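Local coordinates for histidine kinase (Synechocystis sp., PDB 5DFY), which probably senses light through a phycocyanobilin-binding GAF domain, the part described here, and relays the signal by ATP-dependent phosphorylation of protein histidine, at residues A[71-76]-A[83-88]; A[104-109]-A[140-145]; A[146-151]-A[167-172]. All blocks are in the same frame, centred on the assembly; numbering follows the deposited sequence.

How the contacts relate
The three contacts lie in one GAF domain and all touch the phycocyanobilin. They follow in series along the chain, with centres about 12 to 14 Å apart. Contact 1 is the hairpin of strands 70-76 and 82-89. Contact 3 belongs to the hairpin of strands 150-158 and 161-170. Both are part of the same antiparallel sheet, in which strands 70-76 and 161-170 are neighbours. Contact 2 joins the loop before helix 109-113 to helix 137-145, and this helix leads directly into contact 3. Trp106 of contact 2 packs on Phe84 of contact 1 and on Phe146 and Ile148 of contact 3. Sheet, loop and helix thus each supply part of the chromophore pocket.

Contact 1 (A[71-76]-A[83-88]); sequences VLVYRF and EFIHES. With CYC (phycocyanobilin), chain B.
Tyr74 and Phe84 meet across a beta hairpin made of strands 70-76 and 82-89. Strand 82-89 is the outermost on this side of the antiparallel sheet of the GAF domain, counted within the chain. The two rings form a T-shaped (edge-to-face) pair with their planes at 63°. The edge of Tyr74 turns toward the face of Phe84, and Tyr74 CD1 is 3.7 Å from Phe84 CE1. Phe84 holds its CG anti to the carbonyl carbon (chi1 -69°), which brings its ring back toward strand 70-76. Leu72 CD1 approaches the same ring obliquely, 3.5 Å from Phe84 CE1. Both rings belong to the phycocyanobilin pocket. The methyl CMB of the chromophore lies over one face of Tyr74, and the backbone Glu83 N lies over the opposite face. Chromophore atom CAB sits at the edge of Phe84, 3.5 Å from CE1. Trp106 and Phe103 also pack on Phe84.

The other face of the hairpin carries Val73, Arg75, Glu83 and His86, and helix 50-66 covers part of it. A classic beta bulge shifts the register here: Ile85 and His86 both face Val73. Val73 N donates to His86 O at 3.0 Å, and Ile85 N donates to Val73 O. Past the bulge, Arg75 N binds Glu83 O at 2.9 Å. The end of the Ile85 side chain packs against Val73 and Arg75, with Val73 CG1 3.9 Å from Ile85 CG1. Farther out, the side chains of Arg75 and Glu83 run side by side, with guanidinium and carboxylate planes 88° apart. Their salt bridge is long, and it reaches the guanidinium at its edge, with Arg75 NH2 3.5 Å from Glu83 OE1. The methyl Ile85 CG2 sits over the centre of one guanidinium face, 3.9 Å from Arg75 CZ.

Contact 2 (A[104-109]-A[140-145]); sequences PLWQDT and LDNLRR. With CYC (phycocyanobilin), chain B.
The phycocyanobilin pocket is lined here by Trp106 and Asn142, which hold the same chromophore oxygen, OC. Asn142 ND2 gives it a nearly straight hydrogen bond of 2.7 Å (165°). Trp106 NE1 adds a weak one at 2.9 Å. Trp106 CG lies anti to the backbone N (chi1 -180°), which carries the indole between Asn142 and the chromophore. Asn142 CB makes a CH-pi contact over the five-membered ring, and the chromophore's terminal pyrrolinone ring, through C2B, lies over the opposite face. Leu143 CD2 comes in obliquely, 3.8 Å from Trp106 CH2.

In the fold, a loop with an inverse gamma turn centred on Gln107 runs past helix 137-145, which also carries Cys138, the covalent attachment site. Asp108 is the N-cap of helix 109-113, where its OD1 accepts from Leu111 N. Its OD2 accepts from chromophore NC at 2.6 Å and ND at 3.0 Å; chromophore NA lies as close to OD2 as NC. A water bridges Gln107 N and Asn142 ND2. The extended chain of Arg145 reaches across to the loop. Its NH1 donates to Leu105 O at 3.1 Å, nearly along the C=O axis, and to Asn142 OD1 at 2.9 Å, which lies in the guanidinium plane while NH1 sits above the amide carbonyl plane.

Contact 3 (A[146-151]-A[167-172]); sequences FEIRAF and GAYQNG. With CYC (phycocyanobilin), chain B.
The ring of Tyr169 meets Ile148 and Phe151 obliquely and takes chromophore oxygen OB at its edge. Ile148 CD1 touches Tyr169 CD1 at 3.6 Å, and Phe151 CB reaches the same ring carbon at 3.5 Å. Tyr169 CG stands anti to the carbonyl carbon (chi1 -52°), and its ring points the hydroxyl into the pocket.

The backbones of strands 150-158 and 161-170 pair antiparallel. A classic bulge lets Arg149 and Ala150 both face Gln170. Gln170 O accepts from Arg149 N at 2.9 Å and from Ala150 N at 3.1 Å. Gln170 N returns a bond to Ala150 O.

Just upstream, Glu147 has positive phi and is the C-prime residue of the Schellman motif that ends helix 137-145. Its side chain crosses that of Asn171 at about a right angle. A water joins Glu147 OE2 to Asn171 O.

Tyr169 OH donates to OB, on a terminal ring of the phycocyanobilin, at 2.6 Å. A phenylalanine in place of Tyr169 would probably leave OB without this hydroxyl donor and let the terminal ring turn more freely. Such a short bond is likely to polarise the chromophore carbonyl and help to fix the orientation of its ring.

Contact 1 (A[71-76]-A[83-88])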
# COMPACT_ATOMS: atom_id res chain seq x y z
N VAL A 71 -17.63 -3.09 -16.50
CA VAL A 71 -16.72 -2.76 -15.40
C VAL A 71 -15.88 -1.58 -15.84
O VAL A 71 -15.40 -1.55 -16.98
CB VAL A 71 -15.84 -3.94 -15.02
CG1 VAL A 71 -14.83 -3.54 -13.94
CG2 VAL A 71 -16.68 -5.12 -14.58
N LEU A 72 -15.68 -0.61 -14.94
CA LEU A 72 -14.89 0.57 -15.25
C LEU A 72 -13.84 0.81 -14.18
O LEU A 72 -14.08 0.61 -12.97
CB LEU A 72 -15.74 1.82 -15.38
CG LEU A 72 -16.80 1.83 -16.50
CD1 LEU A 72 -17.78 2.97 -16.33
CD2 LEU A 72 -16.09 1.90 -17.84
N VAL A 73 -12.68 1.26 -14.64
CA VAL A 73 -11.61 1.77 -13.78
C VAL A 73 -11.52 3.27 -13.98
O VAL A 73 -11.34 3.74 -15.10
CB VAL A 73 -10.27 1.10 -14.10
CG1 VAL A 73 -9.16 1.66 -13.17
CG2 VAL A 73 -10.35 -0.42 -13.94
N TYR A 74 -11.62 4.02 -12.88
CA TYR A 74 -11.69 5.48 -12.89
C TYR A 74 -10.59 5.99 -11.99
O TYR A 74 -10.54 5.61 -10.83
CB TYR A 74 -13.05 5.94 -12.37
CG TYR A 74 -13.35 7.42 -12.28
CD1 TYR A 74 -13.84 8.12 -13.38
CD2 TYR A 74 -13.22 8.10 -11.08
CE1 TYR A 74 -14.16 9.45 -13.28
CE2 TYR A 74 -13.53 9.45 -10.98
CZ TYR A 74 -14.02 10.11 -12.08
OH TYR A 74 -14.34 11.45 -12.01
N ARG A 75 -9.71 6.81 -12.54
CA ARG A 75 -8.53 7.30 -11.82
C ARG A 75 -8.70 8.76 -11.49
O ARG A 75 -9.00 9.56 -12.38
CB ARG A 75 -7.28 7.10 -12.67
CG ARG A 75 -6.00 7.53 -11.98
CD ARG A 75 -4.81 7.37 -12.88
NE ARG A 75 -4.96 8.26 -14.02
CZ ARG A 75 -4.43 8.06 -15.22
NH1 ARG A 75 -3.69 6.99 -15.47
NH2 ARG A 75 -4.66 8.94 -16.18
N PHE A 76 -8.51 9.12 -10.22
CA PHE A 76 -8.59 10.52 -9.81
C PHE A 76 -7.41 11.36 -10.28
O PHE A 76 -6.25 10.93 -10.29
CB PHE A 76 -8.69 10.61 -8.30
CG PHE A 76 -10.03 10.19 -7.74
CD1 PHE A 76 -11.18 10.91 -8.04
CD2 PHE A 76 -10.15 9.08 -6.93
CE1 PHE A 76 -12.41 10.53 -7.52
CE2 PHE A 76 -11.36 8.70 -6.39
CZ PHE A 76 -12.50 9.42 -6.70
N GLU A 83 -10.76 10.39 -14.57
CA GLU A 83 -10.69 9.93 -15.94
C GLU A 83 -10.91 8.42 -15.99
O GLU A 83 -10.33 7.70 -15.20
CB GLU A 83 -9.32 10.30 -16.52
CG GLU A 83 -9.10 9.98 -17.96
CD GLU A 83 -7.67 10.26 -18.37
OE1 GLU A 83 -7.01 11.08 -17.67
OE2 GLU A 83 -7.19 9.67 -19.36
N PHE A 84 -11.73 7.93 -16.92
CA PHE A 84 -11.78 6.50 -17.18
C PHE A 84 -10.55 6.07 -17.90
O PHE A 84 -10.12 6.72 -18.87
CB PHE A 84 -13.04 6.15 -17.99
CG PHE A 84 -14.30 6.33 -17.22
CD1 PHE A 84 -14.55 5.52 -16.12
CD2 PHE A 84 -15.21 7.31 -17.55
CE1 PHE A 84 -15.68 5.67 -15.38
CE2 PHE A 84 -16.36 7.47 -16.79
CZ PHE A 84 -16.60 6.64 -15.71
N ILE A 85 -9.96 4.98 -17.46
CA ILE A 85 -8.79 4.48 -18.12
C ILE A 85 -8.92 3.03 -18.53
O ILE A 85 -8.06 2.55 -19.25
CB ILE A 85 -7.54 4.70 -17.25
CG1 ILE A 85 -7.66 3.97 -15.92
CG2 ILE A 85 -7.33 6.21 -17.00
CD1 ILE A 85 -6.33 3.96 -15.17
N HIS A 86 -10.00 2.35 -18.14
CA HIS A 86 -10.26 1.03 -18.68
C HIS A 86 -11.72 0.63 -18.55
O HIS A 86 -12.40 1.01 -17.61
CB HIS A 86 -9.40 -0.04 -18.02
CG HIS A 86 -9.30 -1.29 -18.83
ND1 HIS A 86 -8.31 -1.51 -19.76
CD2 HIS A 86 -10.11 -2.38 -18.89
CE1 HIS A 86 -8.50 -2.68 -20.34
NE2 HIS A 86 -9.59 -3.23 -19.83
N GLU A 87 -12.17 -0.15 -19.53
CA GLU A 87 -13.53 -0.67 -19.60
C GLU A 87 -13.50 -2.15 -19.98
O GLU A 87 -12.78 -2.54 -20.90
CB GLU A 87 -14.35 0.11 -20.63
CG GLU A 87 -15.73 -0.47 -20.92
CD GLU A 87 -16.44 0.30 -22.01
OE1 GLU A 87 -15.77 0.69 -23.00
OE2 GLU A 87 -17.66 0.53 -21.87
N SER A 88 -14.28 -2.97 -19.29
CA SER A 88 -14.61 -4.31 -19.75
C SER A 88 -16.12 -4.33 -19.93
O SER A 88 -16.85 -4.04 -18.99
CB SER A 88 -14.16 -5.38 -18.75
OG SER A 88 -14.50 -6.69 -19.16
CHA CYC B . -22.65 11.10 -5.88
NA CYC B . -21.31 10.37 -7.91
C1A CYC B . -21.84 10.26 -6.54
C2A CYC B . -21.30 8.98 -5.97
C3A CYC B . -20.47 8.34 -6.97
C4A CYC B . -20.50 9.19 -8.17
CMA CYC B . -19.74 7.04 -6.77
CAA CYC B . -21.53 8.52 -4.55
CBA CYC B . -20.48 9.33 -3.77
CGA CYC B . -20.48 9.19 -2.25
O1A CYC B . -21.48 8.67 -1.69
O2A CYC B . -19.51 9.61 -1.53
CHB CYC B . -19.78 9.05 -9.47
NB CYC B . -20.05 6.58 -9.78
C1B CYC B . -19.41 7.90 -10.01
C2B CYC B . -18.31 7.73 -10.96
C3B CYC B . -18.25 6.38 -11.33
C4B CYC B . -19.33 5.62 -10.65
CMB CYC B . -17.43 8.86 -11.43
CAB CYC B . -17.26 5.74 -12.30
CBB CYC B . -16.33 4.80 -11.55
OB CYC B . -19.60 4.45 -10.71
NC CYC B . -22.79 13.84 -10.63
C1C CYC B . -22.81 14.03 -11.85
C2C CYC B . -23.45 15.60 -12.17
C3C CYC B . -23.28 16.26 -11.05
C4C CYC B . -23.34 15.10 -9.92
CMC CYC B . -22.80 16.21 -13.46
CAC CYC B . -24.33 17.45 -10.70
CBC CYC B . -24.03 18.63 -11.60
OC CYC B . -22.45 13.27 -12.72
CHD CYC B . -23.67 15.28 -8.64
ND CYC B . -22.88 13.04 -7.63
C1D CYC B . -23.61 14.20 -7.60
C2D CYC B . -24.32 14.26 -6.44
C3D CYC B . -24.04 13.14 -5.73
C4D CYC B . -23.14 12.39 -6.47
CMD CYC B . -25.23 15.42 -6.07
CAD CYC B . -24.59 12.78 -4.37
CBD CYC B . -25.73 11.79 -4.51
CGD CYC B . -26.91 12.46 -5.21
O1D CYC B . -27.23 12.13 -6.38
O2D CYC B . -27.58 13.35 -4.62

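Contact 2 (A[104-109]-A[140-145])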
# COMPACT_ATOMS: atom_id res chain seq x y z
N PRO A 104 -15.59 8.98 -22.52
CA PRO A 104 -16.34 10.19 -22.19
C PRO A 104 -15.96 10.72 -20.82
O PRO A 104 -15.32 10.00 -20.04
CB PRO A 104 -17.79 9.71 -22.18
CG PRO A 104 -17.68 8.26 -21.80
CD PRO A 104 -16.44 7.78 -22.47
N LEU A 105 -16.35 11.96 -20.55
CA LEU A 105 -16.13 12.57 -19.24
C LEU A 105 -17.36 12.39 -18.36
O LEU A 105 -18.49 12.53 -18.80
CB LEU A 105 -15.83 14.06 -19.38
CG LEU A 105 -14.60 14.37 -20.20
CD1 LEU A 105 -14.52 15.87 -20.41
CD2 LEU A 105 -13.33 13.84 -19.53
N TRP A 106 -17.11 12.08 -17.10
CA TRP A 106 -18.15 12.07 -16.09
C TRP A 106 -17.73 13.09 -15.05
O TRP A 106 -16.86 12.83 -14.21
CB TRP A 106 -18.32 10.66 -15.52
CG TRP A 106 -19.37 10.49 -14.47
CD1 TRP A 106 -19.93 11.46 -13.67
CD2 TRP A 106 -19.98 9.26 -14.08
NE1 TRP A 106 -20.84 10.89 -12.81
CE2 TRP A 106 -20.89 9.54 -13.04
CE3 TRP A 106 -19.84 7.93 -14.52
CZ2 TRP A 106 -21.65 8.55 -12.44
CZ3 TRP A 106 -20.60 6.95 -13.91
CH2 TRP A 106 -21.49 7.27 -12.88
N GLN A 107 -18.25 14.19 -15.11
CA GLN A 107 -17.80 15.31 -14.31
C GLN A 107 -18.63 15.38 -13.06
O GLN A 107 -19.56 16.18 -12.95
CB GLN A 107 -17.91 16.61 -15.10
CG GLN A 107 -16.96 16.66 -16.26
CD GLN A 107 -17.13 17.91 -17.08
OE1 GLN A 107 -18.20 18.52 -17.09
NE2 GLN A 107 -16.06 18.32 -17.77
N ASP A 108 -18.23 14.67 -12.17
CA ASP A 108 -19.00 14.56 -10.96
C ASP A 108 -18.54 15.60 -9.94
O ASP A 108 -17.52 15.45 -9.26
CB ASP A 108 -18.90 13.17 -10.38
CG ASP A 108 -19.97 12.93 -9.38
OD1 ASP A 108 -19.86 13.49 -8.27
OD2 ASP A 108 -20.92 12.21 -9.71
N THR A 109 -19.33 16.66 -9.84
CA THR A 109 -18.99 17.76 -8.96
C THR A 109 -18.94 17.32 -7.50
O THR A 109 -18.17 17.86 -6.72
CB THR A 109 -20.01 18.91 -9.14
OG1 THR A 109 -21.33 18.40 -8.99
CG2 THR A 109 -19.88 19.49 -10.52
N LEU A 140 -28.32 11.32 -11.92
CA LEU A 140 -29.15 10.34 -12.61
C LEU A 140 -29.01 10.47 -14.12
O LEU A 140 -29.02 9.46 -14.84
CB LEU A 140 -30.62 10.51 -12.21
CG LEU A 140 -31.60 9.52 -12.84
CD1 LEU A 140 -31.13 8.09 -12.65
CD2 LEU A 140 -33.01 9.69 -12.27
N ASP A 141 -28.87 11.69 -14.63
CA ASP A 141 -28.74 11.89 -16.06
C ASP A 141 -27.48 11.21 -16.56
O ASP A 141 -27.48 10.62 -17.64
CB ASP A 141 -28.71 13.37 -16.43
CG ASP A 141 -30.06 14.07 -16.21
OD1 ASP A 141 -31.10 13.37 -16.11
OD2 ASP A 141 -30.07 15.32 -16.13
N ASN A 142 -26.40 11.30 -15.79
CA ASN A 142 -25.16 10.67 -16.22
C ASN A 142 -25.25 9.16 -16.09
O ASN A 142 -24.70 8.45 -16.92
CB ASN A 142 -23.97 11.22 -15.44
CG ASN A 142 -23.25 12.32 -16.19
OD1 ASN A 142 -23.34 12.42 -17.41
ND2 ASN A 142 -22.52 13.15 -15.46
N LEU A 143 -25.93 8.67 -15.06
CA LEU A 143 -26.12 7.23 -14.92
C LEU A 143 -26.87 6.69 -16.14
O LEU A 143 -26.46 5.70 -16.74
CB LEU A 143 -26.85 6.90 -13.63
CG LEU A 143 -26.02 7.19 -12.36
CD1 LEU A 143 -26.90 7.33 -11.14
CD2 LEU A 143 -25.00 6.07 -12.14
N ARG A 144 -27.97 7.34 -16.51
CA ARG A 144 -28.71 6.94 -17.70
C ARG A 144 -27.88 7.02 -18.97
O ARG A 144 -27.92 6.13 -19.82
CB ARG A 144 -29.96 7.81 -17.85
CG ARG A 144 -30.97 7.59 -16.77
CD ARG A 144 -32.01 8.69 -16.84
NE ARG A 144 -33.17 8.35 -16.04
CZ ARG A 144 -34.21 9.16 -15.86
NH1 ARG A 144 -34.20 10.36 -16.42
NH2 ARG A 144 -35.23 8.77 -15.12
N ARG A 145 -27.10 8.09 -19.10
CA ARG A 145 -26.25 8.30 -20.27
C ARG A 145 -25.27 7.14 -20.45
O ARG A 145 -24.99 6.71 -21.57
CB ARG A 145 -25.51 9.64 -20.12
CG ARG A 145 -24.45 9.94 -21.12
CD ARG A 145 -23.75 11.26 -20.70
NE ARG A 145 -22.47 11.44 -21.37
CZ ARG A 145 -21.41 12.05 -20.84
NH1 ARG A 145 -21.44 12.55 -19.61
NH2 ARG A 145 -20.29 12.15 -21.55
CHA CYC B . -22.65 11.10 -5.88
NA CYC B . -21.31 10.37 -7.91
C1A CYC B . -21.84 10.26 -6.54
C2A CYC B . -21.30 8.98 -5.97
C3A CYC B . -20.47 8.34 -6.97
C4A CYC B . -20.50 9.19 -8.17
CMA CYC B . -19.74 7.04 -6.77
CAA CYC B . -21.53 8.52 -4.55
CBA CYC B . -20.48 9.33 -3.77
CGA CYC B . -20.48 9.19 -2.25
O1A CYC B . -21.48 8.67 -1.69
O2A CYC B . -19.51 9.61 -1.53
CHB CYC B . -19.78 9.05 -9.47
NB CYC B . -20.05 6.58 -9.78
C1B CYC B . -19.41 7.90 -10.01
C2B CYC B . -18.31 7.73 -10.96
C3B CYC B . -18.25 6.38 -11.33
C4B CYC B . -19.33 5.62 -10.65
CMB CYC B . -17.43 8.86 -11.43
CAB CYC B . -17.26 5.74 -12.30
CBB CYC B . -16.33 4.80 -11.55
OB CYC B . -19.60 4.45 -10.71
NC CYC B . -22.79 13.84 -10.63
C1C CYC B . -22.81 14.03 -11.85
C2C CYC B . -23.45 15.60 -12.17
C3C CYC B . -23.28 16.26 -11.05
C4C CYC B . -23.34 15.10 -9.92
CMC CYC B . -22.80 16.21 -13.46
CAC CYC B . -24.33 17.45 -10.70
CBC CYC B . -24.03 18.63 -11.60
OC CYC B . -22.45 13.27 -12.72
CHD CYC B . -23.67 15.28 -8.64
ND CYC B . -22.88 13.04 -7.63
C1D CYC B . -23.61 14.20 -7.60
C2D CYC B . -24.32 14.26 -6.44
C3D CYC B . -24.04 13.14 -5.73
C4D CYC B . -23.14 12.39 -6.47
CMD CYC B . -25.23 15.42 -6.07
CAD CYC B . -24.59 12.78 -4.37
CBD CYC B . -25.73 11.79 -4.51
CGD CYC B . -26.91 12.46 -5.21
O1D CYC B . -27.23 12.13 -6.38
O2D CYC B . -27.58 13.35 -4.62
O HOH W 1 -20.54 15.09 -17.10

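Contact 3 (A[146-151]-A[167-172])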
# COMPACT_ATOMS: atom_id res chain seq x y z
N PHE A 146 -24.76 6.63 -19.33
CA PHE A 146 -23.81 5.53 -19.37
C PHE A 146 -24.49 4.16 -19.24
O PHE A 146 -23.82 3.14 -19.07
CB PHE A 146 -22.77 5.75 -18.28
CG PHE A 146 -21.92 6.99 -18.51
CD1 PHE A 146 -21.44 7.29 -19.78
CD2 PHE A 146 -21.64 7.85 -17.49
CE1 PHE A 146 -20.69 8.42 -19.99
CE2 PHE A 146 -20.89 8.98 -17.70
CZ PHE A 146 -20.41 9.26 -18.94
N GLU A 147 -25.80 4.13 -19.40
CA GLU A 147 -26.59 2.90 -19.39
C GLU A 147 -26.38 2.10 -18.09
O GLU A 147 -26.26 0.88 -18.10
CB GLU A 147 -26.29 2.03 -20.63
CG GLU A 147 -27.42 1.06 -20.92
CD GLU A 147 -27.30 0.32 -22.25
OE1 GLU A 147 -26.21 0.30 -22.86
OE2 GLU A 147 -28.31 -0.25 -22.69
N ILE A 148 -26.35 2.82 -16.98
CA ILE A 148 -26.18 2.22 -15.66
C ILE A 148 -27.54 2.12 -14.97
O ILE A 148 -28.13 3.13 -14.62
CB ILE A 148 -25.22 3.04 -14.78
CG1 ILE A 148 -23.82 3.05 -15.41
CG2 ILE A 148 -25.15 2.42 -13.40
CD1 ILE A 148 -22.87 4.10 -14.82
N ARG A 149 -28.05 0.90 -14.80
CA ARG A 149 -29.29 0.69 -14.07
C ARG A 149 -29.04 0.35 -12.61
O ARG A 149 -29.87 0.62 -11.75
CB ARG A 149 -30.10 -0.42 -14.72
CG ARG A 149 -31.46 -0.68 -14.05
CD ARG A 149 -32.40 0.52 -14.18
NE ARG A 149 -33.64 0.24 -13.47
CZ ARG A 149 -34.63 -0.51 -13.97
NH1 ARG A 149 -34.55 -1.02 -15.20
NH2 ARG A 149 -35.70 -0.74 -13.23
N ALA A 150 -27.90 -0.30 -12.35
CA ALA A 150 -27.51 -0.72 -10.99
C ALA A 150 -26.00 -0.65 -10.93
O ALA A 150 -25.36 -0.91 -11.94
CB ALA A 150 -27.97 -2.13 -10.68
N PHE A 151 -25.42 -0.27 -9.80
CA PHE A 151 -23.95 -0.21 -9.73
C PHE A 151 -23.42 -0.57 -8.38
O PHE A 151 -24.08 -0.42 -7.36
CB PHE A 151 -23.43 1.18 -10.15
CG PHE A 151 -23.75 2.30 -9.21
CD1 PHE A 151 -22.94 2.57 -8.10
CD2 PHE A 151 -24.82 3.15 -9.45
CE1 PHE A 151 -23.22 3.62 -7.24
CE2 PHE A 151 -25.11 4.21 -8.60
CZ PHE A 151 -24.31 4.45 -7.49
N GLY A 167 -15.72 0.19 -10.61
CA GLY A 167 -17.16 0.05 -10.68
C GLY A 167 -17.62 -1.16 -11.46
O GLY A 167 -17.05 -1.49 -12.48
N ALA A 168 -18.66 -1.80 -10.94
CA ALA A 168 -19.36 -2.89 -11.61
C ALA A 168 -20.81 -2.44 -11.86
O ALA A 168 -21.46 -1.88 -10.97
CB ALA A 168 -19.32 -4.13 -10.77
N TYR A 169 -21.30 -2.68 -13.08
CA TYR A 169 -22.57 -2.09 -13.54
C TYR A 169 -23.46 -3.12 -14.18
O TYR A 169 -22.99 -3.99 -14.92
CB TYR A 169 -22.30 -0.97 -14.55
CG TYR A 169 -21.32 0.04 -14.01
CD1 TYR A 169 -21.75 1.06 -13.18
CD2 TYR A 169 -19.97 -0.06 -14.27
CE1 TYR A 169 -20.85 1.98 -12.65
CE2 TYR A 169 -19.07 0.85 -13.76
CZ TYR A 169 -19.52 1.87 -12.95
OH TYR A 169 -18.60 2.75 -12.43
N GLN A 170 -24.75 -3.02 -13.88
CA GLN A 170 -25.78 -3.76 -14.59
C GLN A 170 -26.51 -2.76 -15.45
O GLN A 170 -26.89 -1.70 -14.98
CB GLN A 170 -26.75 -4.46 -13.62
CG GLN A 170 -27.25 -5.81 -14.11
CD GLN A 170 -26.19 -6.89 -14.05
OE1 GLN A 170 -25.14 -6.72 -13.44
NE2 GLN A 170 -26.46 -8.02 -14.68
N ASN A 171 -26.71 -3.11 -16.72
CA ASN A 171 -27.18 -2.17 -17.72
C ASN A 171 -28.65 -2.26 -18.08
O ASN A 171 -29.25 -1.25 -18.47
CB ASN A 171 -26.41 -2.35 -19.01
CG ASN A 171 -25.02 -1.78 -18.95
OD1 ASN A 171 -24.40 -1.73 -17.88
ND2 ASN A 171 -24.52 -1.33 -20.08
N GLY A 172 -29.22 -3.45 -17.95
CA GLY A 172 -30.55 -3.71 -18.49
C GLY A 172 -31.63 -4.13 -17.52
O GLY A 172 -32.75 -4.44 -17.94
CHA CYC B . -22.65 11.10 -5.88
NA CYC B . -21.31 10.37 -7.91
C1A CYC B . -21.84 10.26 -6.54
C2A CYC B . -21.30 8.98 -5.97
C3A CYC B . -20.47 8.34 -6.97
C4A CYC B . -20.50 9.19 -8.17
CMA CYC B . -19.74 7.04 -6.77
CAA CYC B . -21.53 8.52 -4.55
CBA CYC B . -20.48 9.33 -3.77
CGA CYC B . -20.48 9.19 -2.25
O1A CYC B . -21.48 8.67 -1.69
O2A CYC B . -19.51 9.61 -1.53
CHB CYC B . -19.78 9.05 -9.47
NB CYC B . -20.05 6.58 -9.78
C1B CYC B . -19.41 7.90 -10.01
C2B CYC B . -18.31 7.73 -10.96
C3B CYC B . -18.25 6.38 -11.33
C4B CYC B . -19.33 5.62 -10.65
CMB CYC B . -17.43 8.86 -11.43
CAB CYC B . -17.26 5.74 -12.30
CBB CYC B . -16.33 4.80 -11.55
OB CYC B . -19.60 4.45 -10.71
NC CYC B . -22.79 13.84 -10.63
C1C CYC B . -22.81 14.03 -11.85
C2C CYC B . -23.45 15.60 -12.17
C3C CYC B . -23.28 16.26 -11.05
C4C CYC B . -23.34 15.10 -9.92
CMC CYC B . -22.80 16.21 -13.46
CAC CYC B . -24.33 17.45 -10.70
CBC CYC B . -24.03 18.63 -11.60
OC CYC B . -22.45 13.27 -12.72
CHD CYC B . -23.67 15.28 -8.64
ND CYC B . -22.88 13.04 -7.63
C1D CYC B . -23.61 14.20 -7.60
C2D CYC B . -24.32 14.26 -6.44
C3D CYC B . -24.04 13.14 -5.73
C4D CYC B . -23.14 12.39 -6.47
CMD CYC B . -25.23 15.42 -6.07
CAD CYC B . -24.59 12.78 -4.37
CBD CYC B . -25.73 11.79 -4.51
CGD CYC B . -26.91 12.46 -5.21
O1D CYC B . -27.23 12.13 -6.38
O2D CYC B . -27.58 13.35 -4.62
O HOH W 2 -23.01 0.62 -17.63
O HOH W 3 -30.35 -0.79 -21.00